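Local coordinates for endoglucanase (PDB 6WQV), which probably hydrolyses internal beta-1,4 linkages of cellulose and related plant polysaccharides as a broad-specificity family 5 glycoside hydrolase, at residues P7-T15 and F150-I158; L125-N136 and E180-T191. All blocks are in the same frame, centred on the assembly; numbering follows the deposited sequence. Where two conformers were deposited one is given.

Overall arrangement
Endoglucanase folds as a closed barrel of eight parallel strands ringed by helices, and both contacts are peripheral, each centred about 19 Å from the centre of the chain. In contact 1 the N-terminal residues 7-15 run along the loop that leads from helix 129-149 into strand 157-160. Contact 2 pairs helix 129-149 with helix 179-197, the helices before and after that strand. The segments therefore alternate along the chain, yet the contact centres are 29 Å apart and the nearest atoms about 12 Å. In contact 2 the side chain of Leu125 is about 11 Å from the alpha-D-glucopyranose unit of the bound glycan, near the pocket but not lining it.

Contact 1: P7-T15 and F150-I158; sequences PPTQMRDLT and FGSYDEHLI
The extended N-terminal segment 7-15 runs beside segment 150-158 with end-to-end directions 30° apart, and CA of Pro8 comes within 4.2 Å of CA of Ser152. The loop here, which ends before Leu157, leads into strand 157-160 of the (beta/alpha)8 barrel through two type I turns, Phe150 to Tyr153 and Asp154 to Leu157, so the N-terminal segment runs along the connection between helix 129-149 and that strand. At one end Thr9 N donates to Ser152 O. Further along, Thr9 CG2 rests against the carboxylate of Asp154, while a water 2.7 Å from Asp154 OD2 and 2.9 Å from Gln10 O bridges the two. The other oxygen of that carboxylate, OD1, takes the backbone N-H of His156 in an Asx turn and also that of its ND1, which lies 3.0 Å from OD1; both donors approach from the same face, tying the imidazole to the turn.

Met11, its chain extended, slides past Glu155 in the opposite direction, CG 3.6 Å from Glu155 N. That buried N has no hydrogen-bond partner. Glu155 turns its CG between its backbone N and carbonyl carbon (chi1 74°) and bends again at chi2, bringing the carboxylate to Arg12. There OE1 accepts a hydrogen bond from Arg12 N, which lies above the carboxylate plane. The guanidinium, 73° from that plane, meets OE2 with its edge, and its NH1 has a second carboxylate partner in Glu22. Arg12 NE forms a salt bridge with Glu155 OE2 at 2.7 Å, and NH2 reaches the same oxygen on its anti side.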
loop_
_atom_site.group_PDB
_atom_site.type_symbol
_atom_site.label_atom_id
_atom_site.label_comp_id
_atom_site.label_asym_id
_atom_site.label_seq_id
_atom_site.Cartn_x
_atom_site.Cartn_y
_atom_site.Cartn_z
ATOM N N PRO A 7 -24.492 -10.454 -8.090
ATOM C CA PRO A 7 -25.143 -9.162 -7.826
ATOM C C PRO A 7 -24.340 -8.327 -6.835
ATOM O O PRO A 7 -23.476 -8.874 -6.148
ATOM C CB PRO A 7 -26.500 -9.562 -7.240
ATOM C CG PRO A 7 -26.270 -10.911 -6.632
ATOM C CD PRO A 7 -25.227 -11.587 -7.494
ATOM N N PRO A 8 -24.618 -7.027 -6.755
ATOM C CA PRO A 8 -23.811 -6.162 -5.883
ATOM C C PRO A 8 -24.121 -6.406 -4.413
ATOM O O PRO A 8 -25.281 -6.535 -4.015
ATOM C CB PRO A 8 -24.215 -4.746 -6.316
ATOM C CG PRO A 8 -25.647 -4.905 -6.808
ATOM C CD PRO A 8 -25.743 -6.308 -7.389
ATOM N N THR A 9 -23.064 -6.491 -3.609
ATOM C CA THR A 9 -23.234 -6.525 -2.163
ATOM C C THR A 9 -23.734 -5.165 -1.695
ATOM O O THR A 9 -23.235 -4.121 -2.128
ATOM C CB THR A 9 -21.898 -6.837 -1.485
ATOM O OG1 THR A 9 -21.378 -8.076 -1.985
ATOM C CG2 THR A 9 -22.067 -6.937 0.030
ATOM N N GLN A 10 -24.739 -5.173 -0.821
ATOM C CA GLN A 10 -25.277 -3.915 -0.322
ATOM C C GLN A 10 -24.153 -3.096 0.293
ATOM O O GLN A 10 -23.335 -3.614 1.059
ATOM C CB GLN A 10 -26.366 -4.154 0.717
ATOM C CG GLN A 10 -26.985 -2.853 1.230
ATOM C CD GLN A 10 -27.416 -1.915 0.109
ATOM O OE1 GLN A 10 -26.912 -0.798 -0.009
ATOM N NE2 GLN A 10 -28.354 -2.366 -0.716
ATOM N N MET A 11 -24.116 -1.809 -0.041
ATOM C CA MET A 11 -22.965 -0.979 0.257
ATOM C C MET A 11 -23.389 0.293 0.966
ATOM O O MET A 11 -24.332 0.967 0.540
ATOM C CB MET A 11 -22.242 -0.612 -1.033
ATOM C CG MET A 11 -20.989 0.170 -0.821
ATOM S SD MET A 11 -20.239 0.419 -2.428
ATOM C CE MET A 11 -18.841 1.427 -1.967
ATOM N N ARG A 12 -22.671 0.625 2.037
ATOM C CA ARG A 12 -22.866 1.895 2.714
ATOM C C ARG A 12 -22.148 2.974 1.917
ATOM O O ARG A 12 -21.035 2.761 1.431
ATOM C CB ARG A 12 -22.272 1.841 4.120
ATOM C CG ARG A 12 -22.993 0.903 5.078
ATOM C CD ARG A 12 -22.380 0.985 6.480
ATOM N NE ARG A 12 -21.026 0.438 6.488
ATOM C CZ ARG A 12 -20.065 0.779 7.342
ATOM N NH1 ARG A 12 -20.283 1.692 8.281
ATOM N NH2 ARG A 12 -18.874 0.208 7.241
ATOM N N ASP A 13 -22.796 4.119 1.777
ATOM C CA ASP A 13 -22.233 5.271 1.082
ATOM C C ASP A 13 -21.617 6.153 2.159
ATOM O O ASP A 13 -22.313 6.944 2.801
ATOM C CB ASP A 13 -23.337 6.000 0.331
ATOM C CG ASP A 13 -22.808 7.073 -0.590
ATOM O OD1 ASP A 13 -21.585 7.330 -0.598
ATOM O OD2 ASP A 13 -23.641 7.656 -1.308
ATOM N N LEU A 14 -20.312 6.001 2.364
ATOM C CA LEU A 14 -19.588 6.745 3.378
ATOM C C LEU A 14 -18.487 7.572 2.737
ATOM O O LEU A 14 -17.910 7.186 1.715
ATOM C CB LEU A 14 -18.916 5.799 4.362
ATOM C CG LEU A 14 -19.831 4.855 5.133
ATOM C CD1 LEU A 14 -18.961 3.946 5.980
ATOM C CD2 LEU A 14 -20.809 5.629 5.975
ATOM N N THR A 15 -18.165 8.695 3.366
ATOM C CA THR A 15 -17.037 9.470 2.875
ATOM C C THR A 15 -15.718 8.793 3.250
ATOM O O THR A 15 -15.649 7.909 4.115
ATOM C CB THR A 15 -17.025 10.867 3.485
ATOM O OG1 THR A 15 -16.726 10.766 4.883
ATOM C CG2 THR A 15 -18.348 11.556 3.299
ATOM N N PHE A 150 -13.923 -7.003 -9.201
ATOM C CA PHE A 150 -14.160 -6.689 -7.799
ATOM C C PHE A 150 -15.280 -5.680 -7.606
ATOM O O PHE A 150 -15.455 -5.161 -6.503
ATOM C CB PHE A 150 -12.854 -6.233 -7.136
ATOM C CG PHE A 150 -11.853 -7.344 -6.967
ATOM C CD1 PHE A 150 -11.921 -8.189 -5.873
ATOM C CD2 PHE A 150 -10.873 -7.566 -7.921
ATOM C CE1 PHE A 150 -11.026 -9.231 -5.732
ATOM C CE2 PHE A 150 -9.968 -8.603 -7.777
ATOM C CZ PHE A 150 -10.048 -9.438 -6.687
ATOM N N GLY A 151 -16.076 -5.428 -8.642
ATOM C CA GLY A 151 -17.048 -4.358 -8.572
ATOM C C GLY A 151 -18.203 -4.593 -7.626
ATOM O O GLY A 151 -18.831 -3.623 -7.190
ATOM N N SER A 152 -18.495 -5.857 -7.296
ATOM C CA SER A 152 -19.636 -6.184 -6.452
ATOM C C SER A 152 -19.349 -6.020 -4.964
ATOM O O SER A 152 -20.288 -6.058 -4.161
ATOM C CB SER A 152 -20.094 -7.625 -6.715
ATOM O OG SER A 152 -19.081 -8.555 -6.364
ATOM N N TYR A 153 -18.090 -5.846 -4.581
ATOM C CA TYR A 153 -17.731 -5.749 -3.171
ATOM C C TYR A 153 -18.245 -4.451 -2.555
ATOM O O TYR A 153 -18.453 -3.449 -3.245
ATOM C CB TYR A 153 -16.212 -5.865 -3.016
ATOM C CG TYR A 153 -15.700 -7.262 -3.269
ATOM C CD1 TYR A 153 -15.747 -7.835 -4.534
ATOM C CD2 TYR A 153 -15.182 -8.017 -2.237
ATOM C CE1 TYR A 153 -15.289 -9.117 -4.753
ATOM C CE2 TYR A 153 -14.716 -9.298 -2.444
ATOM C CZ TYR A 153 -14.772 -9.844 -3.707
ATOM O OH TYR A 153 -14.316 -11.121 -3.932
ATOM N N ASP A 154 -18.466 -4.475 -1.235
ATOM C CA ASP A 154 -19.033 -3.324 -0.542
ATOM C C ASP A 154 -17.919 -2.352 -0.136
ATOM O O ASP A 154 -16.803 -2.409 -0.660
ATOM C CB ASP A 154 -19.976 -3.760 0.591
ATOM C CG ASP A 154 -19.261 -4.395 1.771
ATOM O OD1 ASP A 154 -18.034 -4.230 1.937
ATOM O OD2 ASP A 154 -19.971 -5.066 2.555
ATOM N N GLU A 155 -18.222 -1.437 0.790
ATOM C CA GLU A 155 -17.303 -0.359 1.136
ATOM C C GLU A 155 -16.047 -0.859 1.828
ATOM O O GLU A 155 -15.096 -0.084 1.992
ATOM C CB GLU A 155 -18.017 0.683 2.004
ATOM C CG GLU A 155 -18.288 0.265 3.444
ATOM C CD GLU A 155 -19.484 -0.661 3.605
ATOM O OE1 GLU A 155 -20.179 -0.969 2.613
ATOM O OE2 GLU A 155 -19.735 -1.088 4.748
ATOM N N HIS A 156 -16.014 -2.127 2.238
ATOM C CA HIS A 156 -14.818 -2.633 2.889
ATOM C C HIS A 156 -13.659 -2.798 1.919
ATOM O O HIS A 156 -12.516 -2.894 2.365
ATOM C CB HIS A 156 -15.092 -3.956 3.593
ATOM C CG HIS A 156 -15.931 -3.818 4.820
ATOM N ND1 HIS A 156 -17.307 -3.802 4.781
ATOM C CD2 HIS A 156 -15.587 -3.688 6.122
ATOM C CE1 HIS A 156 -17.776 -3.675 6.010
ATOM N NE2 HIS A 156 -16.754 -3.599 6.840
ATOM N N LEU A 157 -13.919 -2.843 0.616
ATOM C CA LEU A 157 -12.852 -2.972 -0.372
ATOM C C LEU A 157 -12.522 -1.606 -0.960
ATOM O O LEU A 157 -13.410 -0.911 -1.489
ATOM C CB LEU A 157 -13.211 -3.947 -1.489
ATOM C CG LEU A 157 -12.115 -4.224 -2.515
ATOM C CD1 LEU A 157 -10.893 -4.839 -1.847
ATOM C CD2 LEU A 157 -12.675 -5.120 -3.607
ATOM N N ILE A 158 -11.251 -1.234 -0.867
ATOM C CA ILE A 158 -10.698 0.008 -1.388
ATOM C C ILE A 158 -9.718 -0.350 -2.494
ATOM O O ILE A 158 -8.925 -1.287 -2.347
ATOM C CB ILE A 158 -9.961 0.732 -0.244
ATOM C CG1 ILE A 158 -10.926 1.101 0.880
ATOM C CG2 ILE A 158 -9.203 1.950 -0.762
ATOM C CD1 ILE A 158 -10.223 1.413 2.191
HETATM O O HOH W 1 -18.989 -9.538 -3.581
HETATM O O HOH W 2 -22.575 -5.759 2.812
#

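Contact 2: L125-N136 and E180-T191; sequences LIPTNAQKDSVN and EARQVINSYNQT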
loop_
_atom_site.group_PDB
_atom_site.type_symbol
_atom_site.label_atom_id
_atom_site.label_comp_id
_atom_site.label_asym_id
_atom_site.label_seq_id
_atom_site.Cartn_x
_atom_site.Cartn_y
_atom_site.Cartn_z
ATOM N N LEU A 125 5.485 1.226 -15.718
ATOM C CA LEU A 125 4.808 2.393 -15.140
ATOM C C LEU A 125 5.811 3.537 -14.977
ATOM O O LEU A 125 6.221 3.915 -13.875
ATOM C CB LEU A 125 4.162 2.011 -13.814
ATOM C CG LEU A 125 3.230 3.025 -13.152
ATOM C CD1 LEU A 125 1.910 3.105 -13.911
ATOM C CD2 LEU A 125 2.972 2.699 -11.679
ATOM N N ILE A 126 6.208 4.090 -16.114
ATOM C CA ILE A 126 7.306 5.048 -16.205
ATOM C C ILE A 126 6.742 6.468 -16.287
ATOM O O ILE A 126 6.021 6.786 -17.244
ATOM C CB ILE A 126 8.177 4.739 -17.431
ATOM C CG1 ILE A 126 8.803 3.348 -17.293
ATOM C CG2 ILE A 126 9.233 5.819 -17.648
ATOM C CD1 ILE A 126 9.292 2.780 -18.615
ATOM N N PRO A 127 7.086 7.363 -15.345
ATOM C CA PRO A 127 6.495 8.723 -15.366
ATOM C C PRO A 127 7.303 9.731 -16.180
ATOM O O PRO A 127 8.004 10.609 -15.655
ATOM C CB PRO A 127 6.459 9.094 -13.886
ATOM C CG PRO A 127 7.701 8.408 -13.328
ATOM C CD PRO A 127 7.847 7.112 -14.103
ATOM N N THR A 128 7.204 9.607 -17.499
ATOM C CA THR A 128 7.818 10.541 -18.429
ATOM C C THR A 128 6.798 10.891 -19.503
ATOM O O THR A 128 5.876 10.116 -19.786
ATOM C CB THR A 128 9.053 9.954 -19.126
ATOM O OG1 THR A 128 8.659 8.837 -19.936
ATOM C CG2 THR A 128 10.101 9.517 -18.112
ATOM N N ASN A 129 6.979 12.061 -20.117
ATOM C CA ASN A 129 6.099 12.443 -21.214
ATOM C C ASN A 129 6.173 11.440 -22.355
ATOM O O ASN A 129 5.172 11.184 -23.036
ATOM C CB ASN A 129 6.477 13.827 -21.737
ATOM C CG ASN A 129 6.053 14.935 -20.804
ATOM O OD1 ASN A 129 5.149 14.763 -19.992
ATOM N ND2 ASN A 129 6.710 16.083 -20.917
ATOM N N ALA A 130 7.357 10.869 -22.588
ATOM C CA ALA A 130 7.520 9.947 -23.705
ATOM C C ALA A 130 6.715 8.668 -23.502
ATOM O O ALA A 130 6.277 8.058 -24.484
ATOM C CB ALA A 130 9.001 9.613 -23.894
ATOM N N GLN A 131 6.514 8.243 -22.254
ATOM C CA GLN A 131 5.773 7.020 -21.964
ATOM C C GLN A 131 4.316 7.269 -21.598
ATOM O O GLN A 131 3.536 6.312 -21.549
ATOM C CB GLN A 131 6.464 6.246 -20.836
ATOM C CG GLN A 131 7.797 5.649 -21.252
ATOM C CD GLN A 131 7.626 4.537 -22.274
ATOM O OE1 GLN A 131 6.685 3.749 -22.192
ATOM N NE2 GLN A 131 8.527 4.479 -23.247
ATOM N N LYS A 132 3.930 8.527 -21.393
ATOM C CA LYS A 132 2.650 8.852 -20.766
ATOM C C LYS A 132 1.455 8.214 -21.462
ATOM O O LYS A 132 0.601 7.607 -20.805
ATOM C CB LYS A 132 2.503 10.371 -20.751
ATOM C CG LYS A 132 1.227 10.895 -20.147
ATOM C CD LYS A 132 1.215 12.408 -20.280
ATOM C CE LYS A 132 -0.091 13.019 -19.809
ATOM N NZ LYS A 132 -0.072 14.508 -19.939
ATOM N N ASP A 133 1.347 8.371 -22.784
ATOM C CA ASP A 133 0.167 7.862 -23.478
ATOM C C ASP A 133 0.086 6.341 -23.375
ATOM O O ASP A 133 -0.989 5.783 -23.128
ATOM C CB ASP A 133 0.174 8.303 -24.942
ATOM C CG ASP A 133 -0.059 9.793 -25.113
ATOM O OD1 ASP A 133 -0.460 10.464 -24.138
ATOM O OD2 ASP A 133 0.163 10.290 -26.237
ATOM N N SER A 134 1.220 5.659 -23.568
ATOM C CA SER A 134 1.256 4.203 -23.474
ATOM C C SER A 134 0.892 3.741 -22.073
ATOM O O SER A 134 0.122 2.787 -21.898
ATOM C CB SER A 134 2.659 3.720 -23.845
ATOM O OG SER A 134 2.819 2.322 -23.671
ATOM N N VAL A 135 1.428 4.415 -21.056
ATOM C CA VAL A 135 1.166 4.008 -19.681
ATOM C C VAL A 135 -0.293 4.241 -19.320
ATOM O O VAL A 135 -0.933 3.394 -18.684
ATOM C CB VAL A 135 2.126 4.736 -18.726
ATOM C CG1 VAL A 135 1.755 4.442 -17.288
ATOM C CG2 VAL A 135 3.562 4.329 -19.008
ATOM N N ASN A 136 -0.849 5.390 -19.714
ATOM C CA ASN A 136 -2.257 5.644 -19.427
ATOM C C ASN A 136 -3.145 4.589 -20.074
ATOM O O ASN A 136 -4.130 4.144 -19.469
ATOM C CB ASN A 136 -2.648 7.053 -19.876
ATOM C CG ASN A 136 -2.428 8.091 -18.797
ATOM O OD1 ASN A 136 -2.642 7.834 -17.613
ATOM N ND2 ASN A 136 -2.007 9.281 -19.203
ATOM N N GLU A 180 8.761 16.895 -14.424
ATOM C CA GLU A 180 8.018 16.147 -15.429
ATOM C C GLU A 180 7.402 14.886 -14.835
ATOM O O GLU A 180 6.234 14.578 -15.092
ATOM C CB GLU A 180 8.943 15.825 -16.603
ATOM C CG GLU A 180 8.319 14.979 -17.691
ATOM C CD GLU A 180 9.248 14.757 -18.873
ATOM O OE1 GLU A 180 10.055 15.661 -19.183
ATOM O OE2 GLU A 180 9.169 13.674 -19.493
ATOM N N ALA A 181 8.165 14.146 -14.028
ATOM C CA ALA A 181 7.629 12.917 -13.455
ATOM C C ALA A 181 6.459 13.206 -12.524
ATOM O O ALA A 181 5.471 12.462 -12.501
ATOM C CB ALA A 181 8.717 12.173 -12.685
ATOM N N ARG A 182 6.574 14.256 -11.709
ATOM C CA ARG A 182 5.495 14.574 -10.779
ATOM C C ARG A 182 4.238 14.978 -11.531
ATOM O O ARG A 182 3.121 14.621 -11.140
ATOM C CB ARG A 182 5.969 15.641 -9.794
ATOM C CG ARG A 182 7.184 15.168 -8.992
ATOM C CD ARG A 182 7.642 16.147 -7.921
ATOM N NE ARG A 182 8.104 17.445 -8.404
ATOM C CZ ARG A 182 9.378 17.778 -8.615
ATOM N NH1 ARG A 182 10.358 16.898 -8.427
ATOM N NH2 ARG A 182 9.667 18.999 -9.029
ATOM N N GLN A 183 4.404 15.721 -12.633
ATOM C CA GLN A 183 3.261 16.068 -13.469
ATOM C C GLN A 183 2.602 14.819 -14.035
ATOM O O GLN A 183 1.383 14.640 -13.932
ATOM C CB GLN A 183 3.708 16.959 -14.627
ATOM C CG GLN A 183 4.026 18.394 -14.283
ATOM C CD GLN A 183 4.624 19.142 -15.465
ATOM O OE1 GLN A 183 5.160 18.534 -16.394
ATOM N NE2 GLN A 183 4.530 20.465 -15.439
ATOM N N VAL A 184 3.394 13.957 -14.680
ATOM C CA VAL A 184 2.840 12.780 -15.343
ATOM C C VAL A 184 2.089 11.885 -14.358
ATOM O O VAL A 184 1.051 11.306 -14.699
ATOM C CB VAL A 184 3.963 12.032 -16.088
ATOM C CG1 VAL A 184 3.458 10.713 -16.631
ATOM C CG2 VAL A 184 4.495 12.886 -17.240
ATOM N N ILE A 185 2.590 11.764 -13.123
ATOM C CA ILE A 185 1.908 10.944 -12.117
ATOM C C ILE A 185 0.502 11.465 -11.832
ATOM O O ILE A 185 -0.425 10.670 -11.614
ATOM C CB ILE A 185 2.800 10.813 -10.858
ATOM C CG1 ILE A 185 3.968 9.866 -11.175
ATOM C CG2 ILE A 185 1.983 10.360 -9.657
ATOM C CD1 ILE A 185 5.114 9.942 -10.201
ATOM N N ASN A 186 0.303 12.790 -11.868
ATOM C CA ASN A 186 -1.050 13.313 -11.705
ATOM C C ASN A 186 -1.975 12.794 -12.804
ATOM O O ASN A 186 -3.151 12.513 -12.554
ATOM C CB ASN A 186 -1.050 14.840 -11.679
ATOM C CG ASN A 186 -0.365 15.405 -10.453
ATOM O OD1 ASN A 186 -0.374 14.795 -9.380
ATOM N ND2 ASN A 186 0.234 16.579 -10.603
ATOM N N SER A 187 -1.469 12.693 -14.038
ATOM C CA SER A 187 -2.263 12.129 -15.125
ATOM C C SER A 187 -2.608 10.669 -14.859
ATOM O O SER A 187 -3.744 10.237 -15.089
ATOM C CB SER A 187 -1.494 12.257 -16.442
ATOM O OG SER A 187 -2.211 11.701 -17.529
ATOM N N TYR A 188 -1.631 9.892 -14.385
ATOM C CA TYR A 188 -1.871 8.477 -14.118
ATOM C C TYR A 188 -2.922 8.289 -13.027
ATOM O O TYR A 188 -3.803 7.428 -13.148
ATOM C CB TYR A 188 -0.562 7.790 -13.718
ATOM C CG TYR A 188 0.521 7.719 -14.789
ATOM C CD1 TYR A 188 0.248 7.974 -16.129
ATOM C CD2 TYR A 188 1.828 7.391 -14.447
ATOM C CE1 TYR A 188 1.254 7.901 -17.099
ATOM C CE2 TYR A 188 2.835 7.307 -15.409
ATOM C CZ TYR A 188 2.541 7.564 -16.730
ATOM O OH TYR A 188 3.521 7.502 -17.696
ATOM N N ASN A 189 -2.845 9.078 -11.948
ATOM C CA ASN A 189 -3.863 8.971 -10.906
ATOM C C ASN A 189 -5.237 9.360 -11.443
ATOM O O ASN A 189 -6.250 8.738 -11.087
ATOM C CB ASN A 189 -3.502 9.839 -9.698
ATOM C CG ASN A 189 -2.500 9.180 -8.781
ATOM O OD1 ASN A 189 -2.458 7.955 -8.674
ATOM N ND2 ASN A 189 -1.690 9.990 -8.110
ATOM N N GLN A 190 -5.296 10.394 -12.292
ATOM C CA GLN A 190 -6.572 10.809 -12.870
ATOM C C GLN A 190 -7.153 9.707 -13.746
ATOM O O GLN A 190 -8.359 9.423 -13.694
ATOM C CB GLN A 190 -6.394 12.097 -13.675
ATOM C CG GLN A 190 -7.693 12.632 -14.233
ATOM C CD GLN A 190 -8.631 13.119 -13.143
ATOM O OE1 GLN A 190 -8.400 14.161 -12.529
ATOM N NE2 GLN A 190 -9.692 12.354 -12.889
ATOM N N THR A 191 -6.312 9.058 -14.552
ATOM C CA THR A 191 -6.788 7.952 -15.378
ATOM C C THR A 191 -7.356 6.835 -14.518
ATOM O O THR A 191 -8.422 6.286 -14.816
ATOM C CB THR A 191 -5.641 7.429 -16.241
ATOM O OG1 THR A 191 -5.241 8.460 -17.151
ATOM C CG2 THR A 191 -6.062 6.201 -17.021
HETATM O O HOH W 3 3.845 16.522 -18.227
HETATM O O HOH W 4 6.368 18.525 -19.303
HETATM O O HOH W 5 9.914 12.253 -21.827
#
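Helices 129-136 and 180-191 run nearly parallel, their axes 12° apart and 10.2 Å at closest approach, as expected of neighbouring outer helices in a (beta/alpha)8 barrel. Pro127, centre of an inverse gamma turn before the first helix, packs its ring against Ala181 and Ile185. The Tyr188 ring lies between Val135 CG1, in a CH-pi contact 3.5 Å from the ring centroid, and Val184 O on the opposite face. With CG anti to its own carbonyl carbon (chi1 -65°), Tyr188 points its hydroxyl at the turn, where OH donates to Ile126 O at 2.6 Å from above the carbonyl plane. A phenylalanine here would probably leave Ile126 O without its hydroxyl donor.

At the N-terminal end, Glu180 OE2 accepts a hydrogen bond from Asn129 N (N-H...O angle 172°), and its carboxylate stacks on the Asn129 amide with planes 6° apart. At the other end, the Asn136 amide stands 85° to the Tyr188 ring; ND2 donates to Ser187 OG, and OD1 lies 2.7 Å from Thr191 OG1. Polar side chains thus meet at both ends of a largely apolar centre, within which the Tyr188 hydroxyl satisfies the Ile126 carbonyl.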